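Local coordinates for protein UDP-N-Acetylglucosamine 2-Epimerase (Thermus thermophilus, PDB 1V4V) that probably interconverts UDP-N-acetylglucosamine and UDP-N-acetylmannosamine by epimerisation at C2 of the sugar, at residues I171-G175 and R370-W374. Numbering follows the deposited sequence. Where two conformers were deposited one is given.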
ATOM      1  N   ILE A 171      -7.543  -8.618 -10.815  1.00 32.40           N
ATOM      2  CA  ILE A 171      -6.730  -7.983 -11.852  1.00 30.84           C
ATOM      3  C   ILE A 171      -7.366  -8.139 -13.229  1.00 31.29           C
ATOM      4  O   ILE A 171      -7.826  -9.222 -13.588  1.00 30.18           O
ATOM      5  CB  ILE A 171      -5.321  -8.605 -11.929  1.00 31.56           C
ATOM      6  CG1 ILE A 171      -4.644  -8.548 -10.558  1.00 29.58           C
ATOM      7  CG2 ILE A 171      -4.484  -7.866 -12.972  1.00 29.52           C
ATOM      8  CD1 ILE A 171      -3.384  -9.377 -10.470  1.00 29.98           C
ATOM      9  N   LEU A 172      -7.378  -7.049 -13.990  1.00 29.36           N
ATOM     10  CA  LEU A 172      -7.921  -7.039 -15.347  1.00 30.00           C
ATOM     11  C   LEU A 172      -6.876  -6.386 -16.252  1.00 28.54           C
ATOM     12  O   LEU A 172      -6.425  -5.283 -15.969  1.00 26.84           O
ATOM     13  CB  LEU A 172      -9.215  -6.219 -15.399  1.00 30.66           C
ATOM     14  CG  LEU A 172      -9.892  -6.055 -16.765  1.00 34.51           C
ATOM     15  CD1 LEU A 172     -10.462  -7.388 -17.220  1.00 37.85           C
ATOM     16  CD2 LEU A 172     -11.012  -5.027 -16.668  1.00 36.38           C
ATOM     17  N   VAL A 173      -6.470  -7.071 -17.317  1.00 28.55           N
ATOM     18  CA  VAL A 173      -5.492  -6.503 -18.248  1.00 28.62           C
ATOM     19  C   VAL A 173      -6.317  -5.692 -19.241  1.00 27.94           C
ATOM     20  O   VAL A 173      -7.131  -6.243 -19.977  1.00 29.28           O
ATOM     21  CB  VAL A 173      -4.705  -7.600 -18.992  1.00 29.56           C
ATOM     22  CG1 VAL A 173      -3.747  -6.969 -19.983  1.00 31.75           C
ATOM     23  CG2 VAL A 173      -3.931  -8.443 -17.993  1.00 30.94           C
ATOM     24  N   THR A 174      -6.093  -4.382 -19.264  1.00 26.29           N
ATOM     25  CA  THR A 174      -6.880  -3.496 -20.110  1.00 26.50           C
ATOM     26  C   THR A 174      -6.176  -2.848 -21.296  1.00 26.41           C
ATOM     27  O   THR A 174      -6.834  -2.409 -22.236  1.00 26.16           O
ATOM     28  CB  THR A 174      -7.451  -2.344 -19.272  1.00 26.68           C
ATOM     29  OG1 THR A 174      -6.366  -1.544 -18.782  1.00 26.70           O
ATOM     30  CG2 THR A 174      -8.248  -2.883 -18.087  1.00 26.23           C
ATOM     31  N   GLY A 175      -4.851  -2.794 -21.257  1.00 26.72           N
ATOM     32  CA  GLY A 175      -4.124  -2.102 -22.306  1.00 26.24           C
ATOM     33  C   GLY A 175      -4.077  -0.673 -21.787  1.00 27.98           C
ATOM     34  O   GLY A 175      -4.611  -0.406 -20.709  1.00 24.78           O
ATOM     35  N   ARG A 370     -18.039  -9.539 -16.222  1.00 42.57           N
ATOM     36  CA  ARG A 370     -16.622  -9.183 -16.267  1.00 42.92           C
ATOM     37  C   ARG A 370     -16.133  -9.141 -17.706  1.00 43.22           C
ATOM     38  O   ARG A 370     -16.244 -10.125 -18.437  1.00 42.80           O
ATOM     39  CB  ARG A 370     -15.780 -10.202 -15.491  1.00 43.40           C
ATOM     40  CG  ARG A 370     -14.275  -9.946 -15.562  1.00 43.12           C
ATOM     41  CD  ARG A 370     -13.490 -11.045 -14.856  1.00 44.91           C
ATOM     42  NE  ARG A 370     -12.044 -10.823 -14.883  1.00 44.84           N
ATOM     43  CZ  ARG A 370     -11.304 -10.778 -15.990  1.00 47.06           C
ATOM     44  NH1 ARG A 370      -9.996 -10.573 -15.910  1.00 45.76           N
ATOM     45  NH2 ARG A 370     -11.868 -10.938 -17.181  1.00 47.67           N
ATOM     46  N   PRO A 371     -15.580  -7.996 -18.133  1.00 43.34           N
ATOM     47  CA  PRO A 371     -15.082  -7.878 -19.506  1.00 43.70           C
ATOM     48  C   PRO A 371     -13.890  -8.802 -19.706  1.00 43.63           C
ATOM     49  O   PRO A 371     -13.264  -9.232 -18.737  1.00 42.93           O
ATOM     50  CB  PRO A 371     -14.700  -6.403 -19.604  1.00 42.94           C
ATOM     51  CG  PRO A 371     -14.222  -6.103 -18.214  1.00 43.77           C
ATOM     52  CD  PRO A 371     -15.281  -6.778 -17.359  1.00 42.87           C
ATOM     53  N   GLU A 372     -13.585  -9.118 -20.960  1.00 43.66           N
ATOM     54  CA  GLU A 372     -12.451  -9.982 -21.262  1.00 43.72           C
ATOM     55  C   GLU A 372     -11.187  -9.130 -21.319  1.00 41.30           C
ATOM     56  O   GLU A 372     -11.235  -7.968 -21.716  1.00 40.98           O
ATOM     57  CB  GLU A 372     -12.661 -10.692 -22.603  1.00 46.82           C
ATOM     58  CG  GLU A 372     -13.913 -11.554 -22.655  1.00 51.79           C
ATOM     59  CD  GLU A 372     -14.023 -12.351 -23.942  1.00 55.00           C
ATOM     60  OE1 GLU A 372     -14.005 -11.736 -25.031  1.00 56.96           O
ATOM     61  OE2 GLU A 372     -14.132 -13.594 -23.864  1.00 56.84           O
ATOM     62  N   ASP A 373     -10.063  -9.714 -20.917  1.00 38.86           N
ATOM     63  CA  ASP A 373      -8.783  -9.010 -20.920  1.00 36.54           C
ATOM     64  C   ASP A 373      -8.288  -8.684 -22.325  1.00 36.51           C
ATOM     65  O   ASP A 373      -8.492  -9.456 -23.265  1.00 34.16           O
ATOM     66  CB  ASP A 373      -7.703  -9.850 -20.232  1.00 36.44           C
ATOM     67  CG  ASP A 373      -7.971 -10.069 -18.759  1.00 37.77           C
ATOM     68  OD1 ASP A 373      -8.373  -9.106 -18.077  0.50 38.12           O
ATOM     69  OD2 ASP A 373      -7.758 -11.201 -18.279  0.50 40.58           O
ATOM     70  N   TRP A 374      -7.624  -7.541 -22.450  1.00 35.89           N
ATOM     71  CA  TRP A 374      -7.044  -7.123 -23.718  1.00 36.23           C
ATOM     72  C   TRP A 374      -5.898  -8.091 -23.983  1.00 37.75           C
ATOM     73  O   TRP A 374      -5.180  -8.475 -23.060  1.00 36.00           O
ATOM     74  CB  TRP A 374      -6.500  -5.694 -23.607  1.00 33.89           C
ATOM     75  CG  TRP A 374      -5.618  -5.270 -24.756  1.00 32.35           C
ATOM     76  CD1 TRP A 374      -6.010  -4.956 -26.028  1.00 32.22           C
ATOM     77  CD2 TRP A 374      -4.192  -5.113 -24.726  1.00 31.65           C
ATOM     78  NE1 TRP A 374      -4.914  -4.609 -26.791  1.00 31.34           N
ATOM     79  CE2 TRP A 374      -3.787  -4.699 -26.016  1.00 30.56           C
ATOM     80  CE3 TRP A 374      -3.217  -5.280 -23.732  1.00 29.46           C
ATOM     81  CZ2 TRP A 374      -2.447  -4.451 -26.339  1.00 32.87           C
ATOM     82  CZ3 TRP A 374      -1.883  -5.033 -24.053  1.00 31.13           C
ATOM     83  CH2 TRP A 374      -1.512  -4.623 -25.349  1.00 31.71           C
TER
HETATM   84  O   HOH W   1      -6.368 -10.496 -15.654  1.00 38.19           O
HETATM   85  O   HOH W   2      -8.134 -12.281 -13.795  1.00 56.27           O
HETATM   86  O   HOH W   3     -10.269 -10.649 -12.982  1.00 69.30           O
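Strand 171-173, the last in order of the parallel sheet in the N-terminal Rossmann-like domain of this GT-B fold, has its outer edge covered by the C-terminal tail, and Val173 meets Asp373 and Trp374 there. The tail is no regular strand, so a side chain does half the pairing: in the Asp373 conformer described here, one of two, Val173 N donates to OD1 at 2.9 Å, from above the carboxylate plane, while Trp374 N gives a straighter backbone bond to Val173 O (2.8 Å, 165°). Aspartate suits this place because OD1, so placed, takes a second donor from the opposite face, Arg370 NH1, in a salt bridge of 3.1 Å. The arginine chain is extended from CG to NE and carries the guanidinium past Leu172, whose CD1 lies 3.3 Å above one face, offset toward the rim. NH1 also makes a weak bond to Ile171 O; water 3 accepts from Arg370 NE beside that oxygen, and water 1 lies within bonding distance of it and Asp373 OD2. A methionine in place of Arg370 would probably leave the Asp373 carboxylate without its charge partner and freer to turn away from Val173 N. Leu172 CD2 packs against Pro371 CG at 3.7 Å. With CG anti to the backbone N (chi1 167°), Trp374 brings CE3 3.6 Å from Gly175 CA and its ring edge to Val173 CG1; glycine, lacking a side chain, permits that approach. On its inner edge the strand pairs with strand 149-152 through Asp150 and Ala152; helix 155-162 packs on Ile171 and Val173, whereas Met356 of helix 353-364, which leads into the tail, touches Leu172 and Thr174.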